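Local coordinates for protein serine--tRNA ligase, cytoplasmic (Candida albicans, PDB 3QO8) that attaches serine to tRNA(Ser) in two steps, activating the amino acid with ATP to Ser-AMP and then transferring it to the acceptor end of the tRNA, at residues Q189-Y194 with Q328-P333; L196-S201 with S403-T408; K202-L207 with Q303-E308. All blocks are in the same frame, centred on the assembly; numbering follows the deposited sequence.

The three contacts lie in the class II catalytic core. Contacts 1 and 2 share helix 183-200, and their centres are about 9 Å apart. Contact 3 takes the turn and strand that follow this helix. Its centre is about 11 Å from that of contact 2 and about 19 Å from that of contact 1. Contacts 2 and 3 reach the same sheet, where strand 297-307 pairs with strands 399-404 and 406-407. Along the chain, contacts 1 and 2 alternate their segments, and contact 3 is nested inside both. All three touch the second subunit. Contacts 2 and 3 join the dimer interface to the active-site sheet; contact 1 joins it to a second analogue site.

Contact 1 (Q189-Y194 with Q328-P333); sequences QALINY and QSLGLP. With SSA (5'-O-(N-(L-seryl)-sulfamoyl)adenosine), chain D.
The Schellman motif that closes helix 312-329 meets helix 183-200 here, with Y194 against S329 and L191 against L330. G331 is the first residue to leave the helix. Its positive phi, 69°, lets the chain turn back, and G331 N is hydrogen-bonded to Q328 O at 2.9 Å.

The polar part of the contact is one pair of hydroxyls. Y194 OH and S329 OG are hydrogen-bonded at 2.6 Å. S329 OG lies at the ring edge, in its plane, on the CE2 side of the phenol oxygen. Y194 holds CG anti to its backbone N (chi1 174°), which sends the ring across to the other helix. S329 OG is also hydrogen-bonded to F326 O, one turn earlier in its own helix. The F326 ring meets the Y194 ring at a shallow angle, so the same residue meets both partners.

The apolar part is looser. L191 CD2 and L330 CD1 approach to 4.2 Å, and the two side chains cross obliquely. L191 also packs on T408, T411 and I412 of helix 408-419. On its other side helix 183-200 faces the second subunit, where Q189 NE2 is hydrogen-bonded to N193 OD1 of that subunit, and N193 OD1 to its Q189 NE2.

The helix end also lines a second pocket holding the seryl-sulfamoyl adenosine of chain D. G331 N is 3.2 Å from SSA O4', and S329 O is 3.4 Å from SSA C4'. The G331 backbone thus lies directly against the ribose.

S329 OG has two polar partners, F326 O and Y194 OH, which probably limit its rotation. The pair links the ligand-lining helix end to the dimer helix.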
loop_
_atom_site.group_PDB
_atom_site.type_symbol
_atom_site.label_atom_id
_atom_site.label_comp_id
_atom_site.label_asym_id
_atom_site.label_seq_id
_atom_site.Cartn_x
_atom_site.Cartn_y
_atom_site.Cartn_z
ATOM N N GLN A 189 7.072 -2.394 13.538
ATOM C CA GLN A 189 5.824 -2.282 14.290
ATOM C C GLN A 189 6.013 -1.519 15.600
ATOM O O GLN A 189 5.154 -0.726 15.995
ATOM C CB GLN A 189 5.228 -3.673 14.549
ATOM C CG GLN A 189 4.616 -4.308 13.294
ATOM C CD GLN A 189 3.471 -3.487 12.738
ATOM O OE1 GLN A 189 3.466 -3.105 11.568
ATOM N NE2 GLN A 189 2.489 -3.216 13.575
ATOM N N ALA A 190 7.137 -1.766 16.276
ATOM C CA ALA A 190 7.444 -1.064 17.510
ATOM C C ALA A 190 7.444 0.441 17.266
ATOM O O ALA A 190 6.841 1.194 18.022
ATOM C CB ALA A 190 8.820 -1.530 18.095
ATOM N N LEU A 191 8.135 0.883 16.219
ATOM C CA LEU A 191 8.184 2.321 15.922
ATOM C C LEU A 191 6.811 2.893 15.568
ATOM O O LEU A 191 6.455 3.991 15.995
ATOM C CB LEU A 191 9.177 2.620 14.801
ATOM C CG LEU A 191 10.625 2.594 15.306
ATOM C CD1 LEU A 191 11.572 2.478 14.149
ATOM C CD2 LEU A 191 10.901 3.857 16.131
ATOM N N ILE A 192 6.038 2.145 14.790
ATOM C CA ILE A 192 4.697 2.591 14.444
ATOM C C ILE A 192 3.843 2.776 15.713
ATOM O O ILE A 192 3.197 3.810 15.903
ATOM C CB ILE A 192 4.015 1.579 13.508
ATOM C CG1 ILE A 192 4.684 1.594 12.127
ATOM C CG2 ILE A 192 2.534 1.889 13.393
ATOM C CD1 ILE A 192 4.358 0.365 11.271
ATOM N N ASN A 193 3.849 1.776 16.587
ATOM C CA ASN A 193 3.017 1.831 17.798
ATOM C C ASN A 193 3.523 2.784 18.874
ATOM O O ASN A 193 2.739 3.477 19.545
ATOM C CB ASN A 193 2.812 0.426 18.364
ATOM C CG ASN A 193 1.943 -0.416 17.460
ATOM O OD1 ASN A 193 0.882 0.023 17.036
ATOM N ND2 ASN A 193 2.396 -1.611 17.144
ATOM N N TYR A 194 4.834 2.833 19.036
ATOM C CA TYR A 194 5.412 3.816 19.952
ATOM C C TYR A 194 5.074 5.231 19.471
ATOM O O TYR A 194 4.602 6.069 20.247
ATOM C CB TYR A 194 6.925 3.612 20.121
ATOM C CG TYR A 194 7.573 4.698 20.958
ATOM C CD1 TYR A 194 7.005 5.095 22.168
ATOM C CD2 TYR A 194 8.719 5.352 20.516
ATOM C CE1 TYR A 194 7.574 6.096 22.931
ATOM C CE2 TYR A 194 9.304 6.357 21.275
ATOM C CZ TYR A 194 8.725 6.720 22.484
ATOM O OH TYR A 194 9.290 7.715 23.246
ATOM N N GLN A 328 15.099 12.132 21.057
ATOM C CA GLN A 328 15.809 12.105 22.330
ATOM C C GLN A 328 15.450 10.841 23.100
ATOM O O GLN A 328 16.311 10.219 23.730
ATOM C CB GLN A 328 15.474 13.337 23.163
ATOM C CG GLN A 328 16.070 14.593 22.598
ATOM C CD GLN A 328 15.840 15.773 23.498
ATOM O OE1 GLN A 328 15.611 15.608 24.694
ATOM N NE2 GLN A 328 15.899 16.976 22.933
ATOM N N SER A 329 14.179 10.457 23.026
ATOM C CA SER A 329 13.682 9.288 23.753
ATOM C C SER A 329 14.280 7.993 23.201
ATOM O O SER A 329 14.342 6.976 23.893
ATOM C CB SER A 329 12.148 9.237 23.713
ATOM O OG SER A 329 11.679 8.604 22.536
ATOM N N LEU A 330 14.732 8.036 21.952
ATOM C CA LEU A 330 15.399 6.889 21.347
ATOM C C LEU A 330 16.912 6.971 21.497
ATOM O O LEU A 330 17.629 6.059 21.083
ATOM C CB LEU A 330 15.048 6.787 19.859
ATOM C CG LEU A 330 13.606 6.403 19.524
ATOM C CD1 LEU A 330 13.283 6.704 18.052
ATOM C CD2 LEU A 330 13.405 4.929 19.836
ATOM N N GLY A 331 17.398 8.068 22.074
ATOM C CA GLY A 331 18.825 8.236 22.304
ATOM C C GLY A 331 19.629 8.426 21.026
ATOM O O GLY A 331 20.783 7.998 20.931
ATOM N N LEU A 332 19.035 9.088 20.040
ATOM C CA LEU A 332 19.705 9.269 18.750
ATOM C C LEU A 332 20.209 10.709 18.625
ATOM O O LEU A 332 19.410 11.643 18.701
ATOM C CB LEU A 332 18.752 8.909 17.585
ATOM C CG LEU A 332 18.168 7.490 17.612
ATOM C CD1 LEU A 332 17.138 7.241 16.503
ATOM C CD2 LEU A 332 19.278 6.436 17.547
ATOM N N PRO A 333 21.537 10.893 18.435
ATOM C CA PRO A 333 22.067 12.259 18.303
ATOM C C PRO A 333 21.506 12.880 17.037
ATOM O O PRO A 333 21.311 12.155 16.069
ATOM C CB PRO A 333 23.588 12.055 18.133
ATOM C CG PRO A 333 23.857 10.618 18.445
ATOM C CD PRO A 333 22.570 9.869 18.193
HETATM N N10 SSA D . 18.583 10.311 30.686
HETATM C CA SSA D . 18.575 8.861 30.663
HETATM C CB SSA D . 17.128 8.377 30.699
HETATM O OG SSA D . 17.082 6.949 30.599
HETATM C C9 SSA D . 19.256 8.371 29.415
HETATM O O9 SSA D . 19.404 7.177 29.216
HETATM N N8 SSA D . 19.669 9.303 28.556
HETATM S S1 SSA D . 20.249 8.907 27.112
HETATM O O1S SSA D . 20.317 10.090 26.299
HETATM O O2S SSA D . 21.557 8.323 27.257
HETATM O "O5'" SSA D . 19.312 7.870 26.466
HETATM C "C5'" SSA D . 18.117 8.258 25.792
HETATM C "C4'" SSA D . 17.233 7.023 25.651
HETATM O "O4'" SSA D . 17.748 6.132 24.658
HETATM C "C3'" SSA D . 17.179 6.224 26.943
HETATM O "O3'" SSA D . 16.006 6.547 27.696
HETATM C "C2'" SSA D . 17.139 4.778 26.503
HETATM O "O2'" SSA D . 15.788 4.328 26.428
HETATM C "C1'" SSA D . 17.732 4.774 25.107
HETATM N N9 SSA D . 19.104 4.228 25.220
HETATM C C8 SSA D . 20.259 4.917 25.182
HETATM N N7 SSA D . 21.284 4.043 25.337
HETATM C C5 SSA D . 20.758 2.806 25.476
HETATM C C6 SSA D . 21.302 1.541 25.658
HETATM N N6 SSA D . 22.647 1.358 25.733
HETATM N N1 SSA D . 20.467 0.483 25.766
HETATM C C2 SSA D . 19.137 0.636 25.692
HETATM N N3 SSA D . 18.587 1.844 25.514
HETATM C C4 SSA D . 19.380 2.937 25.408
#

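Contact 2 (L196-S201 with S403-T408); sequences LSFLSS and STLSAT. With SSA (5'-O-(N-(L-seryl)-sulfamoyl)adenosine), chain B.
L405 reaches from the corner between strands 399-404 and 406-407 to L199 and F198 of helix 183-200. Its CG is anti to the backbone N (chi1 -179°), which carries both methyl groups out to the helix. L405 CD2 lies 3.8 Å from L199 CG, and the two leucines meet tip to tip. The other branch, L405 CD1, lies 4.2 Å from F198 CE2 and approaches that ring obliquely. L199 holds CG anti to its carbonyl carbon (chi1 -71°). This brings CG and both methyls up to L405. I301 also packs on L199 and L405.

L405 and S406 both face I301, forming a classic beta bulge. The neighbouring T404 points into the active site. T404 OG1 gives a hydrogen bond to the seryl hydroxyl, OG of the SSA of chain B, at 2.6 Å, and accepts one from S369 N. A407 CB comes within 3.4 Å of SSA C1'.

Helix and corner thus meet through hydrocarbon alone, while the threonine just before L405 is hydrogen-bonded to the seryl group of the bound Ser-AMP analogue. S369 N probably sets the direction of that hydroxyl.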
loop_
_atom_site.group_PDB
_atom_site.type_symbol
_atom_site.label_atom_id
_atom_site.label_comp_id
_atom_site.label_asym_id
_atom_site.label_seq_id
_atom_site.Cartn_x
_atom_site.Cartn_y
_atom_site.Cartn_z
ATOM N N LEU A 196 2.569 6.261 17.556
ATOM C CA LEU A 196 1.149 6.556 17.776
ATOM C C LEU A 196 0.867 6.845 19.245
ATOM O O LEU A 196 0.143 7.783 19.581
ATOM C CB LEU A 196 0.265 5.392 17.301
ATOM C CG LEU A 196 0.182 5.221 15.787
ATOM C CD1 LEU A 196 -0.558 3.929 15.406
ATOM C CD2 LEU A 196 -0.515 6.434 15.171
ATOM N N SER A 197 1.445 6.031 20.122
ATOM C CA SER A 197 1.213 6.178 21.557
ATOM C C SER A 197 1.796 7.495 22.035
ATOM O O SER A 197 1.168 8.230 22.815
ATOM C CB SER A 197 1.854 5.020 22.323
ATOM O OG SER A 197 1.615 5.140 23.711
ATOM N N PHE A 198 2.998 7.790 21.540
ATOM C CA PHE A 198 3.719 9.017 21.878
ATOM C C PHE A 198 2.895 10.255 21.516
ATOM O O PHE A 198 2.713 11.150 22.338
ATOM C CB PHE A 198 5.060 9.032 21.134
ATOM C CG PHE A 198 5.913 10.246 21.410
ATOM C CD1 PHE A 198 6.785 10.273 22.498
ATOM C CD2 PHE A 198 5.876 11.336 20.559
ATOM C CE1 PHE A 198 7.581 11.387 22.743
ATOM C CE2 PHE A 198 6.677 12.461 20.794
ATOM C CZ PHE A 198 7.536 12.479 21.886
ATOM N N LEU A 199 2.385 10.302 20.290
ATOM C CA LEU A 199 1.613 11.464 19.860
ATOM C C LEU A 199 0.232 11.493 20.506
ATOM O O LEU A 199 -0.291 12.560 20.832
ATOM C CB LEU A 199 1.493 11.512 18.339
ATOM C CG LEU A 199 2.762 11.859 17.551
ATOM C CD1 LEU A 199 2.464 11.842 16.051
ATOM C CD2 LEU A 199 3.341 13.227 17.983
ATOM N N SER A 200 -0.361 10.319 20.694
ATOM C CA SER A 200 -1.674 10.236 21.325
ATOM C C SER A 200 -1.618 10.824 22.748
ATOM O O SER A 200 -2.551 11.493 23.198
ATOM C CB SER A 200 -2.179 8.784 21.325
ATOM O OG SER A 200 -3.230 8.615 22.250
ATOM N N SER A 201 -0.509 10.590 23.446
ATOM C CA SER A 201 -0.327 11.134 24.789
ATOM C C SER A 201 -0.245 12.651 24.767
ATOM O O SER A 201 -0.397 13.296 25.797
ATOM C CB SER A 201 0.949 10.578 25.430
ATOM O OG SER A 201 0.764 9.229 25.808
ATOM N N SER A 403 4.677 17.593 9.909
ATOM C CA SER A 403 6.028 17.217 10.297
ATOM C C SER A 403 6.144 15.712 10.440
ATOM O O SER A 403 5.289 15.067 11.044
ATOM C CB SER A 403 6.440 17.911 11.600
ATOM O OG SER A 403 7.690 17.413 12.073
ATOM N N THR A 404 7.202 15.143 9.879
ATOM C CA THR A 404 7.490 13.752 10.154
ATOM C C THR A 404 7.570 13.567 11.667
ATOM O O THR A 404 8.143 14.400 12.356
ATOM C CB THR A 404 8.848 13.352 9.579
ATOM O OG1 THR A 404 8.964 13.839 8.235
ATOM C CG2 THR A 404 9.018 11.837 9.620
ATOM N N LEU A 405 6.991 12.493 12.192
ATOM C CA LEU A 405 7.414 12.037 13.509
ATOM C C LEU A 405 8.472 10.963 13.290
ATOM O O LEU A 405 9.624 11.146 13.652
ATOM C CB LEU A 405 6.259 11.492 14.365
ATOM C CG LEU A 405 6.799 11.054 15.737
ATOM C CD1 LEU A 405 7.079 12.266 16.639
ATOM C CD2 LEU A 405 5.899 10.065 16.436
ATOM N N SER A 406 8.088 9.849 12.670
ATOM C CA SER A 406 9.067 8.822 12.304
ATOM C C SER A 406 8.731 8.135 10.994
ATOM O O SER A 406 7.671 7.525 10.868
ATOM C CB SER A 406 9.211 7.766 13.403
ATOM O OG SER A 406 10.128 6.743 13.012
ATOM N N ALA A 407 9.624 8.266 10.015
ATOM C CA ALA A 407 9.617 7.391 8.854
ATOM C C ALA A 407 10.308 6.128 9.338
ATOM O O ALA A 407 11.504 6.139 9.625
ATOM C CB ALA A 407 10.379 8.021 7.712
ATOM N N THR A 408 9.557 5.041 9.485
ATOM C CA THR A 408 10.023 3.974 10.365
ATOM C C THR A 408 11.225 3.176 9.828
ATOM O O THR A 408 12.158 2.874 10.579
ATOM C CB THR A 408 8.862 3.025 10.784
ATOM O OG1 THR A 408 8.296 2.427 9.615
ATOM C CG2 THR A 408 7.748 3.825 11.505
HETATM N N10 SSA B . 4.712 15.013 4.946
HETATM C CA SSA B . 6.093 15.485 5.029
HETATM C CB SSA B . 6.593 15.392 6.470
HETATM O OG SSA B . 6.766 14.014 6.856
HETATM C C9 SSA B . 6.978 14.675 4.123
HETATM O O9 SSA B . 6.554 13.694 3.523
HETATM N N8 SSA B . 8.239 15.083 4.023
HETATM S S1 SSA B . 9.395 14.192 3.362
HETATM O O1S SSA B . 9.260 14.055 1.941
HETATM O O2S SSA B . 10.652 14.784 3.678
HETATM O "O5'" SSA B . 9.393 12.791 4.004
HETATM C "C5'" SSA B . 9.430 12.632 5.412
HETATM C "C4'" SSA B . 10.490 11.588 5.776
HETATM O "O4'" SSA B . 10.242 10.306 5.187
HETATM C "C3'" SSA B . 11.885 11.943 5.309
HETATM O "O3'" SSA B . 12.460 12.922 6.187
HETATM C "C2'" SSA B . 12.567 10.582 5.379
HETATM O "O2'" SSA B . 12.925 10.270 6.739
HETATM C "C1'" SSA B . 11.462 9.615 4.954
HETATM N N9 SSA B . 11.583 9.299 3.516
HETATM C C8 SSA B . 11.366 10.130 2.484
HETATM N N7 SSA B . 11.598 9.460 1.334
HETATM C C5 SSA B . 11.952 8.204 1.665
HETATM C C6 SSA B . 12.287 7.087 0.925
HETATM N N6 SSA B . 12.298 7.171 -0.423
HETATM N N1 SSA B . 12.598 5.936 1.565
HETATM C C2 SSA B . 12.584 5.874 2.902
HETATM N N3 SSA B . 12.252 6.938 3.644
HETATM C C4 SSA B . 11.948 8.111 3.042
#

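Contact 3 (K202-L207 with Q303-E308); sequences KGYVPL and QFVLTE
The Y204 ring and the Q303 amide are the two flat groups, and their planes stand 60° apart. Q303 OE1 comes to the ring obliquely. It lies 2.5 Å from Y204 OH, a weak hydrogen bond at best. The stem of the glutamine runs beside the same ring, with Q303 CB and Q303 CG each 3.8 Å from Y204 CE1. V305 adds CG2 obliquely, 4.3 Å from Y204 CE1. L199, R270 and A272 also pack on the tyrosine.

The other end of the amide has a stronger partner. Q303 NE2 is hydrogen-bonded to M319 O of helix 312-329, which probably sets the rotation of the amide, with OE1 turned to the phenol. Q303 CG is anti to its carbonyl carbon (chi1 -61°), and the chain is extended beyond it, long enough to span from strand to helix.

This is the turn from helix 183-200 into strand 205-208, an arrangement consistent with motif 1 of class II synthetases. G203 is the C-prime residue of a Schellman motif that ends the helix, and Y204 N bonds back to L199 O. K202 NZ forms a salt bridge with E325. Strand 205-208 then runs parallel to strand 269-278, and L207 continues the sheet in an antiparallel ladder with the second subunit. Strand 297-307 pairs with the other side of strand 269-278, so Y204 reaches over that strand to Q303.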
loop_
_atom_site.group_PDB
_atom_site.type_symbol
_atom_site.label_atom_id
_atom_site.label_comp_id
_atom_site.label_asym_id
_atom_site.label_seq_id
_atom_site.Cartn_x
_atom_site.Cartn_y
_atom_site.Cartn_z
ATOM N N LYS A 202 0.032 13.213 23.598
ATOM C CA LYS A 202 0.141 14.658 23.456
ATOM C C LYS A 202 -1.125 15.274 22.874
ATOM O O LYS A 202 -1.129 16.429 22.468
ATOM C CB LYS A 202 1.336 15.009 22.582
ATOM C CG LYS A 202 2.660 14.745 23.253
ATOM C CD LYS A 202 3.807 15.029 22.327
ATOM C CE LYS A 202 5.111 14.779 23.038
ATOM N NZ LYS A 202 5.229 15.650 24.243
ATOM N N GLY A 203 -2.189 14.490 22.818
ATOM C CA GLY A 203 -3.472 14.988 22.346
ATOM C C GLY A 203 -3.717 14.862 20.853
ATOM O O GLY A 203 -4.724 15.364 20.357
ATOM N N TYR A 204 -2.813 14.196 20.133
ATOM C CA TYR A 204 -3.020 13.942 18.712
ATOM C C TYR A 204 -4.030 12.819 18.546
ATOM O O TYR A 204 -4.051 11.866 19.323
ATOM C CB TYR A 204 -1.720 13.516 18.026
ATOM C CG TYR A 204 -0.703 14.611 17.809
ATOM C CD1 TYR A 204 -0.289 14.960 16.527
ATOM C CD2 TYR A 204 -0.128 15.277 18.885
ATOM C CE1 TYR A 204 0.674 15.966 16.321
ATOM C CE2 TYR A 204 0.819 16.280 18.689
ATOM C CZ TYR A 204 1.215 16.620 17.410
ATOM O OH TYR A 204 2.164 17.618 17.230
ATOM N N VAL A 205 -4.859 12.931 17.521
ATOM C CA VAL A 205 -5.826 11.892 17.195
ATOM C C VAL A 205 -5.223 10.920 16.175
ATOM O O VAL A 205 -4.870 11.324 15.074
ATOM C CB VAL A 205 -7.092 12.538 16.610
ATOM C CG1 VAL A 205 -8.077 11.474 16.114
ATOM C CG2 VAL A 205 -7.733 13.458 17.650
ATOM N N PRO A 206 -5.103 9.634 16.541
ATOM C CA PRO A 206 -4.586 8.658 15.576
ATOM C C PRO A 206 -5.473 8.598 14.354
ATOM O O PRO A 206 -6.705 8.525 14.463
ATOM C CB PRO A 206 -4.639 7.335 16.344
ATOM C CG PRO A 206 -4.546 7.751 17.798
ATOM C CD PRO A 206 -5.340 9.031 17.867
ATOM N N LEU A 207 -4.860 8.636 13.183
ATOM C CA LEU A 207 -5.660 8.635 11.968
ATOM C C LEU A 207 -4.941 7.825 10.913
ATOM O O LEU A 207 -3.899 8.256 10.426
ATOM C CB LEU A 207 -5.861 10.074 11.493
ATOM C CG LEU A 207 -6.827 10.326 10.343
ATOM C CD1 LEU A 207 -8.224 9.842 10.718
ATOM C CD2 LEU A 207 -6.838 11.801 9.982
ATOM N N GLN A 303 2.905 13.983 11.852
ATOM C CA GLN A 303 2.143 15.004 12.576
ATOM C C GLN A 303 1.424 15.879 11.563
ATOM O O GLN A 303 2.053 16.424 10.654
ATOM C CB GLN A 303 3.071 15.924 13.375
ATOM C CG GLN A 303 3.893 15.256 14.430
ATOM C CD GLN A 303 4.743 16.271 15.173
ATOM O OE1 GLN A 303 4.219 17.135 15.869
ATOM N NE2 GLN A 303 6.054 16.187 15.002
ATOM N N PHE A 304 0.112 16.035 11.703
ATOM C CA PHE A 304 -0.577 16.974 10.836
ATOM C C PHE A 304 -1.487 17.838 11.689
ATOM O O PHE A 304 -2.307 17.326 12.459
ATOM C CB PHE A 304 -1.380 16.297 9.712
ATOM C CG PHE A 304 -1.938 17.290 8.708
ATOM C CD1 PHE A 304 -1.208 17.628 7.570
ATOM C CD2 PHE A 304 -3.137 17.933 8.943
ATOM C CE1 PHE A 304 -1.696 18.559 6.664
ATOM C CE2 PHE A 304 -3.636 18.877 8.042
ATOM C CZ PHE A 304 -2.915 19.191 6.906
ATOM N N VAL A 305 -1.344 19.147 11.543
ATOM C CA VAL A 305 -2.018 20.077 12.438
ATOM C C VAL A 305 -2.659 21.217 11.672
ATOM O O VAL A 305 -2.076 21.748 10.733
ATOM C CB VAL A 305 -1.034 20.679 13.472
ATOM C CG1 VAL A 305 -1.778 21.607 14.436
ATOM C CG2 VAL A 305 -0.319 19.573 14.238
ATOM N N LEU A 306 -3.869 21.577 12.087
ATOM C CA LEU A 306 -4.552 22.753 11.586
ATOM C C LEU A 306 -4.696 23.700 12.759
ATOM O O LEU A 306 -5.076 23.287 13.857
ATOM C CB LEU A 306 -5.942 22.377 11.045
ATOM C CG LEU A 306 -6.052 21.373 9.899
ATOM C CD1 LEU A 306 -5.888 19.959 10.415
ATOM C CD2 LEU A 306 -7.433 21.486 9.232
ATOM N N THR A 307 -4.379 24.970 12.535
ATOM C CA THR A 307 -4.444 25.969 13.578
ATOM C C THR A 307 -5.024 27.256 13.010
ATOM O O THR A 307 -5.160 27.406 11.796
ATOM C CB THR A 307 -3.028 26.382 14.080
ATOM O OG1 THR A 307 -2.405 27.221 13.098
ATOM C CG2 THR A 307 -2.130 25.173 14.313
ATOM N N GLU A 308 -5.316 28.198 13.898
ATOM C CA GLU A 308 -5.628 29.560 13.490
ATOM C C GLU A 308 -4.399 30.199 12.862
ATOM O O GLU A 308 -3.266 29.908 13.264
ATOM C CB GLU A 308 -6.072 30.388 14.689
ATOM C CG GLU A 308 -7.221 29.787 15.461
ATOM C CD GLU A 308 -7.803 30.764 16.457
ATOM O OE1 GLU A 308 -7.822 30.445 17.659
ATOM O OE2 GLU A 308 -8.244 31.853 16.032
#